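Local coordinates for protein GH3 beta-N-acetylglucosaminidase (Paenibacillaceae, PDB 6K5J) that probably hydrolyses terminal beta-linked N-acetylglucosamine residues from chitin-derived or related glycans, as a family 3 glycoside hydrolase (EC 3.2.1.52), at residues A[182-187]-A[248-253]; A[206-211]-A[235-240]; A[380-385]-A[496-501]. One frame throughout, in Å; residues are numbered along the deposited sequence.

Contact 1 (A[182-187]-A[248-253]); sequences KHFPGH and SNVIEG. With NAG (2-acetamido-2-deoxy-beta-D-glucopyranose), chain B.
The side chain of Val250 meets Phe184 and Pro185 with one methyl, CG1. Val250 CG1 lies 3.8 Å from Phe184 CE1 and 3.9 Å from Pro185 CD, so one branch touches the far rim of the aromatic ring and the proline carbon next to the imide nitrogen. The methyl comes obliquely to the phenyl ring, and the valine and phenylalanine side chains run past one another in opposite directions, while the proline crosses the valine at roughly a right angle. With CG1 anti to the backbone N (chi1 179°), the branch is turned to the two rings. The proline also folds back over its neighbour: Pro185 CB sits 3.7 Å above the centre of the Phe184 ring plane.

This turn belongs to the KHFPGH motif found in family 3 N-acetylglucosaminidases, placed where strand 178-184 ends in the TIM-barrel domain. Cis peptide bonds precede both His183 and Pro185, bending the chain so that neighbouring side chains serve opposite ends: the apolar pair meets helix 249-258, and Lys182 and His183 reach the sugar. Lys182, extended beyond CG, brings NZ to 2.9 Å from O3 of the bound N-acetylglucosamine, with a weak hydrogen bond to O4. His183 NE2 shares a 2.7 Å hydrogen bond with the same O3 (162°), so two side chains grip one hydroxyl. The imidazole is sandwiched between Lys182 CG, over its centre, and the acetamide methyl C8, offset toward the rim of the opposite face.

A second shell holds these groups. Asp139 OD2 is hydrogen-bonded to His183 ND1, which limits rotation of the ring, and Glu85 pairs with Lys182 NZ. Phe184 also packs edge-to-face with Phe216 of helix 213-222 and touches Leu254 and Leu255 of helix 249-258.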
loop_
_atom_site.group_PDB
_atom_site.type_symbol
_atom_site.label_atom_id
_atom_site.label_comp_id
_atom_site.label_asym_id
_atom_site.label_seq_id
_atom_site.Cartn_x
_atom_site.Cartn_y
_atom_site.Cartn_z
ATOM N N LYS A 182 -9.397 -1.902 1.262
ATOM C CA LYS A 182 -8.962 -1.825 2.652
ATOM C C LYS A 182 -8.869 -0.352 3.046
ATOM O O LYS A 182 -8.769 0.520 2.183
ATOM C CB LYS A 182 -7.622 -2.571 2.835
ATOM C CG LYS A 182 -6.410 -1.931 2.108
ATOM C CD LYS A 182 -5.163 -2.846 2.220
ATOM C CE LYS A 182 -3.880 -2.143 1.727
ATOM N NZ LYS A 182 -2.707 -3.103 1.727
ATOM N N HIS A 183 -8.935 -0.049 4.348
ATOM C CA HIS A 183 -9.112 -0.947 5.482
ATOM C C HIS A 183 -10.476 -0.639 6.114
ATOM O O HIS A 183 -10.643 0.401 6.767
ATOM C CB HIS A 183 -8.001 -0.740 6.526
ATOM C CG HIS A 183 -6.602 -0.865 5.985
ATOM N ND1 HIS A 183 -5.974 0.147 5.288
ATOM C CD2 HIS A 183 -5.707 -1.880 6.061
ATOM C CE1 HIS A 183 -4.752 -0.237 4.960
ATOM N NE2 HIS A 183 -4.565 -1.465 5.413
ATOM N N PHE A 184 -11.433 -1.544 5.931
ATOM C CA PHE A 184 -12.827 -1.252 6.257
ATOM C C PHE A 184 -13.026 -1.148 7.772
ATOM O O PHE A 184 -12.507 -1.977 8.522
ATOM C CB PHE A 184 -13.729 -2.351 5.676
ATOM C CG PHE A 184 -15.198 -2.135 5.932
ATOM C CD1 PHE A 184 -15.800 -2.644 7.074
ATOM C CD2 PHE A 184 -15.977 -1.435 5.023
ATOM C CE1 PHE A 184 -17.157 -2.442 7.320
ATOM C CE2 PHE A 184 -17.340 -1.234 5.248
ATOM C CZ PHE A 184 -17.931 -1.733 6.402
ATOM N N PRO A 185 -13.837 -0.181 8.252
ATOM C CA PRO A 185 -14.636 0.775 7.472
ATOM C C PRO A 185 -13.940 2.097 7.137
ATOM O O PRO A 185 -14.621 3.044 6.757
ATOM C CB PRO A 185 -15.847 1.036 8.384
ATOM C CG PRO A 185 -15.285 0.906 9.771
ATOM C CD PRO A 185 -14.229 -0.192 9.674
ATOM N N GLY A 186 -12.616 2.175 7.270
ATOM C CA GLY A 186 -11.931 3.383 6.848
ATOM C C GLY A 186 -10.907 3.865 7.853
ATOM O O GLY A 186 -11.265 4.295 8.948
ATOM N N HIS A 187 -9.633 3.817 7.470
ATOM C CA HIS A 187 -8.493 4.125 8.324
ATOM C C HIS A 187 -7.950 5.536 8.102
ATOM O O HIS A 187 -6.953 5.902 8.727
ATOM C CB HIS A 187 -7.383 3.083 8.066
ATOM C CG HIS A 187 -6.505 2.777 9.248
ATOM N ND1 HIS A 187 -5.893 3.755 10.010
ATOM C CD2 HIS A 187 -6.084 1.589 9.757
ATOM C CE1 HIS A 187 -5.163 3.184 10.954
ATOM N NE2 HIS A 187 -5.264 1.872 10.827
ATOM N N SER A 248 -18.542 -7.907 15.684
ATOM C CA SER A 248 -19.676 -8.361 14.882
ATOM C C SER A 248 -20.538 -7.186 14.435
ATOM O O SER A 248 -21.135 -7.241 13.358
ATOM C CB SER A 248 -20.500 -9.403 15.654
ATOM O OG SER A 248 -20.900 -8.906 16.916
ATOM N N ASN A 249 -20.583 -6.102 15.221
ATOM C CA ASN A 249 -21.327 -4.913 14.797
ATOM C C ASN A 249 -20.790 -4.350 13.488
ATOM O O ASN A 249 -21.567 -3.949 12.609
ATOM C CB ASN A 249 -21.280 -3.836 15.876
ATOM C CG ASN A 249 -22.341 -4.036 16.936
ATOM O OD1 ASN A 249 -22.872 -5.132 17.089
ATOM N ND2 ASN A 249 -22.643 -2.983 17.679
ATOM N N VAL A 250 -19.465 -4.301 13.339
ATOM C CA VAL A 250 -18.884 -3.738 12.123
ATOM C C VAL A 250 -18.974 -4.725 10.964
ATOM O O VAL A 250 -19.296 -4.339 9.834
ATOM C CB VAL A 250 -17.425 -3.296 12.368
ATOM C CG1 VAL A 250 -16.816 -2.734 11.078
ATOM C CG2 VAL A 250 -17.352 -2.260 13.483
ATOM N N ILE A 251 -18.680 -6.003 11.203
ATOM C CA ILE A 251 -18.579 -6.940 10.088
ATOM C C ILE A 251 -19.943 -7.554 9.777
ATOM O O ILE A 251 -20.507 -7.313 8.703
ATOM C CB ILE A 251 -17.521 -8.025 10.354
ATOM C CG1 ILE A 251 -16.138 -7.383 10.535
ATOM C CG2 ILE A 251 -17.474 -8.996 9.200
ATOM C CD1 ILE A 251 -15.024 -8.379 10.801
ATOM N N GLU A 252 -20.487 -8.366 10.693
ATOM C CA GLU A 252 -21.789 -8.969 10.412
ATOM C C GLU A 252 -22.867 -7.905 10.285
ATOM O O GLU A 252 -23.733 -7.988 9.409
ATOM C CB GLU A 252 -22.185 -9.971 11.504
ATOM C CG GLU A 252 -21.475 -11.316 11.446
ATOM C CD GLU A 252 -21.732 -12.119 10.173
ATOM O OE1 GLU A 252 -22.649 -11.772 9.395
ATOM O OE2 GLU A 252 -21.004 -13.120 9.958
ATOM N N GLY A 253 -22.841 -6.910 11.160
ATOM C CA GLY A 253 -23.884 -5.906 11.173
ATOM C C GLY A 253 -23.798 -4.942 10.012
ATOM O O GLY A 253 -24.706 -4.869 9.181
HETATM C C1 NAG B . -0.869 -4.544 7.629
HETATM C C2 NAG B . -1.343 -3.378 6.724
HETATM C C3 NAG B . -2.129 -3.899 5.507
HETATM C C4 NAG B . -1.392 -5.037 4.813
HETATM C C5 NAG B . -1.080 -6.121 5.831
HETATM C C6 NAG B . -0.344 -7.309 5.254
HETATM C C7 NAG B . -2.006 -1.130 7.504
HETATM C C8 NAG B . -2.979 -0.356 8.351
HETATM N N2 NAG B . -2.167 -2.458 7.497
HETATM O O1 NAG B . 0.065 -4.040 8.524
HETATM O O3 NAG B . -2.347 -2.839 4.579
HETATM O O4 NAG B . -2.192 -5.577 3.768
HETATM O O5 NAG B . -0.235 -5.556 6.837
HETATM O O6 NAG B . 0.992 -6.971 4.902
HETATM O O7 NAG B . -1.132 -0.575 6.840
#

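Contact 2 (A[206-211]-A[235-240]); sequences ERLDRL and PAVEPE
Leu208 swings CG beside its own backbone N (chi1 -59°) and carries CD1 onward in an extended line (chi2 179°), pointing the tip of the side chain at Val237; the valine, with CG1 anti to its N, leaves CG2 as the branch that answers. The contact lies in the TIM-barrel domain of this family 3 enzyme. It joins the short helix 205-210, which precedes helix 213-222, to the loop that follows strand 226-229 and runs on to helix 249-258.

The two methyls meet at 3.8 Å, Leu208 CD1 against Val237 CG2, with the side chains crossing obliquely. Ala236 adds a looser touch: its CB stands 4.2 Å from the same Leu208 CD1, at the margin of the patch. The interface is small and wholly apolar, and a single leucine branch serves both loop residues. Leu208 itself is buried, whereas Ala236 and Val237 are partly exposed; Ala236 CB and Val237 CG2 cover the leucine tip from the loop side.

Each segment also has polar bonds of its own. On the helix face turned away from the loop, Arg210 and Glu206, one turn apart, form a salt bridge. Arg207 pairs with Asp189 and Glu212, and its CD methylene lies 3.7 Å above the plane of the Arg210 guanidinium, toward its rim.

In the loop, Glu238 curls its carboxylate forward along the chain to the backbone of Glu240, and the Glu240 N-H donates to the anti lone pair of Glu238 OE1 over 2.8 Å, at an N-H...O angle of 152°.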
loop_
_atom_site.group_PDB
_atom_site.type_symbol
_atom_site.label_atom_id
_atom_site.label_comp_id
_atom_site.label_asym_id
_atom_site.label_seq_id
_atom_site.Cartn_x
_atom_site.Cartn_y
_atom_site.Cartn_z
ATOM N N GLU A 206 -23.386 9.658 11.086
ATOM C CA GLU A 206 -23.607 10.500 9.910
ATOM C C GLU A 206 -22.297 10.791 9.191
ATOM O O GLU A 206 -22.258 10.877 7.959
ATOM C CB GLU A 206 -24.301 11.816 10.287
ATOM C CG GLU A 206 -23.510 12.783 11.178
ATOM C CD GLU A 206 -22.495 13.666 10.421
ATOM O OE1 GLU A 206 -21.490 14.079 11.052
ATOM O OE2 GLU A 206 -22.683 13.933 9.207
ATOM N N ARG A 207 -21.216 10.961 9.943
ATOM C CA ARG A 207 -19.948 11.262 9.303
ATOM C C ARG A 207 -19.386 10.019 8.621
ATOM O O ARG A 207 -18.902 10.096 7.486
ATOM C CB ARG A 207 -18.988 11.850 10.339
ATOM C CG ARG A 207 -17.552 11.458 10.166
ATOM C CD ARG A 207 -16.875 12.095 8.965
ATOM N NE ARG A 207 -15.538 11.526 8.932
ATOM C CZ ARG A 207 -14.494 12.062 9.550
ATOM N NH1 ARG A 207 -14.620 13.222 10.189
ATOM N NH2 ARG A 207 -13.321 11.451 9.501
ATOM N N LEU A 208 -19.487 8.853 9.280
ATOM C CA LEU A 208 -19.024 7.617 8.658
ATOM C C LEU A 208 -19.803 7.320 7.381
ATOM O O LEU A 208 -19.228 6.852 6.393
ATOM C CB LEU A 208 -19.137 6.445 9.643
ATOM C CG LEU A 208 -18.359 6.561 10.960
ATOM C CD1 LEU A 208 -18.573 5.333 11.849
ATOM C CD2 LEU A 208 -16.861 6.786 10.692
ATOM N N ASP A 209 -21.115 7.588 7.383
ATOM C CA ASP A 209 -21.933 7.307 6.203
ATOM C C ASP A 209 -21.537 8.183 5.021
ATOM O O ASP A 209 -21.568 7.733 3.870
ATOM C CB ASP A 209 -23.418 7.524 6.510
ATOM C CG ASP A 209 -24.002 6.440 7.385
ATOM O OD1 ASP A 209 -23.398 5.357 7.491
ATOM O OD2 ASP A 209 -25.076 6.678 7.972
ATOM N N ARG A 210 -21.188 9.437 5.273
ATOM C CA ARG A 210 -20.907 10.337 4.164
ATOM C C ARG A 210 -19.444 10.335 3.748
ATOM O O ARG A 210 -19.129 10.771 2.635
ATOM C CB ARG A 210 -21.324 11.763 4.511
ATOM C CG ARG A 210 -20.398 12.475 5.453
ATOM C CD ARG A 210 -20.817 13.934 5.630
ATOM N NE ARG A 210 -20.553 14.376 6.992
ATOM C CZ ARG A 210 -19.390 14.861 7.407
ATOM N NH1 ARG A 210 -18.376 14.994 6.555
ATOM N NH2 ARG A 210 -19.244 15.218 8.674
ATOM N N LEU A 211 -18.551 9.862 4.607
ATOM C CA LEU A 211 -17.132 9.897 4.275
ATOM C C LEU A 211 -16.564 8.480 4.221
ATOM O O LEU A 211 -16.530 7.875 3.143
ATOM C CB LEU A 211 -16.375 10.770 5.280
ATOM C CG LEU A 211 -14.958 11.121 4.793
ATOM C CD1 LEU A 211 -15.028 11.973 3.536
ATOM C CD2 LEU A 211 -14.141 11.815 5.879
ATOM N N PRO A 235 -16.528 3.666 17.853
ATOM C CA PRO A 235 -17.587 3.646 18.882
ATOM C C PRO A 235 -18.984 3.957 18.367
ATOM O O PRO A 235 -19.954 3.560 19.022
ATOM C CB PRO A 235 -17.125 4.707 19.893
ATOM C CG PRO A 235 -16.045 5.495 19.186
ATOM C CD PRO A 235 -15.407 4.543 18.230
ATOM N N ALA A 236 -19.137 4.663 17.241
ATOM C CA ALA A 236 -20.482 4.896 16.716
ATOM C C ALA A 236 -21.122 3.619 16.190
ATOM O O ALA A 236 -22.351 3.565 16.051
ATOM C CB ALA A 236 -20.460 5.948 15.601
ATOM N N VAL A 237 -20.316 2.607 15.881
ATOM C CA VAL A 237 -20.803 1.329 15.390
ATOM C C VAL A 237 -20.706 0.247 16.456
ATOM O O VAL A 237 -21.635 -0.545 16.624
ATOM C CB VAL A 237 -20.046 0.904 14.111
ATOM C CG1 VAL A 237 -20.657 -0.375 13.531
ATOM C CG2 VAL A 237 -20.075 2.013 13.084
ATOM N N GLU A 238 -19.596 0.208 17.183
ATOM C CA GLU A 238 -19.312 -0.849 18.150
ATOM C C GLU A 238 -19.123 -0.234 19.529
ATOM O O GLU A 238 -18.108 0.448 19.769
ATOM C CB GLU A 238 -18.070 -1.635 17.737
ATOM C CG GLU A 238 -17.594 -2.661 18.750
ATOM C CD GLU A 238 -18.686 -3.653 19.130
ATOM O OE1 GLU A 238 -19.161 -3.599 20.285
ATOM O OE2 GLU A 238 -19.070 -4.484 18.274
ATOM N N PRO A 239 -20.066 -0.430 20.452
ATOM C CA PRO A 239 -19.903 0.139 21.801
ATOM C C PRO A 239 -18.800 -0.516 22.607
ATOM O O PRO A 239 -18.211 0.149 23.467
ATOM C CB PRO A 239 -21.276 -0.092 22.453
ATOM C CG PRO A 239 -22.212 -0.367 21.316
ATOM C CD PRO A 239 -21.390 -1.041 20.260
ATOM N N GLU A 240 -18.515 -1.796 22.382
ATOM C CA GLU A 240 -17.459 -2.461 23.132
ATOM C C GLU A 240 -16.088 -2.064 22.598
ATOM O O GLU A 240 -15.948 -1.578 21.473
ATOM C CB GLU A 240 -17.620 -3.980 23.075
ATOM C CG GLU A 240 -18.943 -4.476 23.626
ATOM C CD GLU A 240 -19.198 -3.965 25.029
ATOM O OE1 GLU A 240 -18.240 -3.942 25.833
ATOM O OE2 GLU A 240 -20.349 -3.572 25.323
#

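Contact 3 (A[380-385]-A[496-501]); sequences GEFTLD and VKTFFA
Phe382 leaves the loop between strands 374-377 and 390-396 and points toward the segment holding Thr498 and Phe500. Its CB comes first, 3.8 Å from the Thr498 CG2 methyl. CG then lies between the backbone N and the carbonyl carbon (chi1 57°), a rotation that turns one ring face to Phe500. Along that ring every carbon sees the same atom, Phe500 CZ: Phe382 CD1 lies 3.6 Å from it, Phe382 CE1 3.5 Å, and at the tip Phe382 CZ 3.7 Å. Phe500 CZ thus stands over the ring centre, 3.4 Å above the plane of Phe382. This is a T-shaped (edge-to-face) pair, with centroids 4.9 Å apart and planes at 79°, Phe500 supplying the edge.

Phe500 belongs to strand 499-501, in the mixed sheet of the second domain, next to the antiparallel edge strand 374-377; such an alpha/beta sandwich is common in family 3 enzymes. Leu375 of that strand and Val516 of helix 507-517 touch both rings. Replacing Phe382 by alanine keeps CB against Thr498 but would probably leave the Phe500 edge without its aromatic face and open a gap between Phe500, Leu375 and Val516.

The other face of the Phe382 ring has Glu381 OE2 over its centre, 4.1 Å above the plane. Glu381 OE2 accepts a hydrogen bond from Phe382 N at 3.0 Å, approached from above the carboxylate plane, which accounts for its place better than any attraction to the ring. On the Phe500 side the chemistry is that of a weakly polar pair: the C-H at CZ, slightly positive, is directed at the electron-rich face, adding a modest electrostatic preference to the apolar packing.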
loop_
_atom_site.group_PDB
_atom_site.type_symbol
_atom_site.label_atom_id
_atom_site.label_comp_id
_atom_site.label_asym_id
_atom_site.label_seq_id
_atom_site.Cartn_x
_atom_site.Cartn_y
_atom_site.Cartn_z
ATOM N N GLY A 380 6.765 33.363 -7.908
ATOM C CA GLY A 380 7.257 33.835 -9.186
ATOM C C GLY A 380 7.908 32.701 -9.943
ATOM O O GLY A 380 7.520 31.544 -9.768
ATOM N N GLU A 381 8.899 33.002 -10.773
ATOM C CA GLU A 381 9.519 31.957 -11.573
ATOM C C GLU A 381 10.354 31.036 -10.697
ATOM O O GLU A 381 10.982 31.468 -9.727
ATOM C CB GLU A 381 10.370 32.564 -12.691
ATOM C CG GLU A 381 10.460 31.671 -13.933
ATOM C CD GLU A 381 9.168 30.894 -14.193
ATOM O OE1 GLU A 381 8.235 31.472 -14.805
ATOM O OE2 GLU A 381 9.084 29.707 -13.772
ATOM N N PHE A 382 10.330 29.748 -11.030
ATOM C CA PHE A 382 11.088 28.746 -10.297
ATOM C C PHE A 382 11.971 27.878 -11.182
ATOM O O PHE A 382 12.773 27.112 -10.645
ATOM C CB PHE A 382 10.141 27.821 -9.520
ATOM C CG PHE A 382 9.131 27.141 -10.398
ATOM C CD1 PHE A 382 9.488 26.045 -11.169
ATOM C CD2 PHE A 382 7.835 27.618 -10.480
ATOM C CE1 PHE A 382 8.566 25.428 -11.995
ATOM C CE2 PHE A 382 6.912 27.009 -11.302
ATOM C CZ PHE A 382 7.274 25.909 -12.061
ATOM N N THR A 383 11.838 27.949 -12.502
ATOM C CA THR A 383 12.508 26.971 -13.351
ATOM C C THR A 383 14.024 27.096 -13.236
ATOM O O THR A 383 14.573 28.197 -13.124
ATOM C CB THR A 383 12.064 27.131 -14.801
ATOM O OG1 THR A 383 12.141 28.507 -15.174
ATOM C CG2 THR A 383 10.625 26.647 -14.962
ATOM N N LEU A 384 14.696 25.947 -13.245
ATOM C CA LEU A 384 16.140 25.908 -13.050
ATOM C C LEU A 384 16.874 26.596 -14.197
ATOM O O LEU A 384 16.453 26.533 -15.355
ATOM C CB LEU A 384 16.608 24.457 -12.929
ATOM C CG LEU A 384 16.085 23.660 -11.729
ATOM C CD1 LEU A 384 16.474 22.194 -11.870
ATOM C CD2 LEU A 384 16.610 24.225 -10.424
ATOM N N ASP A 385 17.988 27.247 -13.868
ATOM C CA ASP A 385 18.882 27.844 -14.863
ATOM C C ASP A 385 19.913 26.792 -15.267
ATOM O O ASP A 385 20.791 26.437 -14.475
ATOM C CB ASP A 385 19.536 29.101 -14.289
ATOM C CG ASP A 385 20.460 29.810 -15.278
ATOM O OD1 ASP A 385 20.826 29.232 -16.321
ATOM O OD2 ASP A 385 20.828 30.966 -14.992
ATOM N N VAL A 496 9.772 28.289 3.348
ATOM C CA VAL A 496 9.997 27.837 1.977
ATOM C C VAL A 496 9.136 28.658 1.030
ATOM O O VAL A 496 7.951 28.894 1.292
ATOM C CB VAL A 496 9.703 26.332 1.879
ATOM C CG1 VAL A 496 9.541 25.883 0.435
ATOM C CG2 VAL A 496 10.800 25.554 2.562
ATOM N N LYS A 497 9.732 29.119 -0.070
ATOM C CA LYS A 497 9.001 29.952 -1.021
ATOM C C LYS A 497 8.370 29.164 -2.163
ATOM O O LYS A 497 7.367 29.614 -2.729
ATOM C CB LYS A 497 9.929 31.017 -1.611
ATOM C CG LYS A 497 10.316 32.114 -0.635
ATOM C CD LYS A 497 11.277 33.108 -1.293
ATOM C CE LYS A 497 12.134 33.822 -0.253
ATOM N NZ LYS A 497 13.395 34.327 -0.851
ATOM N N THR A 498 8.942 28.016 -2.526
ATOM C CA THR A 498 8.493 27.218 -3.663
ATOM C C THR A 498 8.411 25.768 -3.221
ATOM O O THR A 498 9.427 25.187 -2.827
ATOM C CB THR A 498 9.452 27.350 -4.851
ATOM O OG1 THR A 498 9.677 28.737 -5.129
ATOM C CG2 THR A 498 8.884 26.667 -6.090
ATOM N N PHE A 499 7.209 25.185 -3.292
ATOM C CA PHE A 499 6.967 23.834 -2.793
ATOM C C PHE A 499 6.137 23.058 -3.803
ATOM O O PHE A 499 5.035 23.485 -4.165
ATOM C CB PHE A 499 6.258 23.866 -1.431
ATOM C CG PHE A 499 6.060 22.501 -0.818
ATOM C CD1 PHE A 499 4.943 21.737 -1.145
ATOM C CD2 PHE A 499 6.991 21.980 0.074
ATOM C CE1 PHE A 499 4.755 20.463 -0.594
ATOM C CE2 PHE A 499 6.817 20.719 0.637
ATOM C CZ PHE A 499 5.675 19.950 0.302
ATOM N N PHE A 500 6.652 21.907 -4.227
ATOM C CA PHE A 500 5.963 20.976 -5.112
ATOM C C PHE A 500 5.621 19.704 -4.347
ATOM O O PHE A 500 6.300 19.341 -3.385
ATOM C CB PHE A 500 6.836 20.592 -6.314
ATOM C CG PHE A 500 7.115 21.720 -7.265
ATOM C CD1 PHE A 500 8.210 22.558 -7.065
ATOM C CD2 PHE A 500 6.298 21.929 -8.378
ATOM C CE1 PHE A 500 8.481 23.590 -7.939
ATOM C CE2 PHE A 500 6.559 22.967 -9.254
ATOM C CZ PHE A 500 7.657 23.801 -9.036
ATOM N N ALA A 501 4.592 18.992 -4.817
ATOM C CA ALA A 501 4.300 17.650 -4.328
ATOM C C ALA A 501 4.408 16.659 -5.477
ATOM O O ALA A 501 3.796 16.854 -6.535
ATOM C CB ALA A 501 2.906 17.566 -3.682
#

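Contacts 1 and 2 are neighbours in the TIM-barrel domain, their centres 10 Å apart, and contact 2 is nested along the chain inside the loop closed by contact 1. They touch: Asn249 ND2 lies 2.8 Å from Val237 O, a probable hydrogen bond, and Val250 CG2 packs on Val237 CG1. Helix 249-258 thus faces the motif turn through one side of Val250 and the outer loop through the other. Contact 3 follows in series, between the mixed sheet of the second domain and the loop after its edge strand 374-377, its centre 43 and 42 Å from those of contacts 1 and 2. The sugar-binding turn is built within the barrel, and contact 3 is separate packing remote from it.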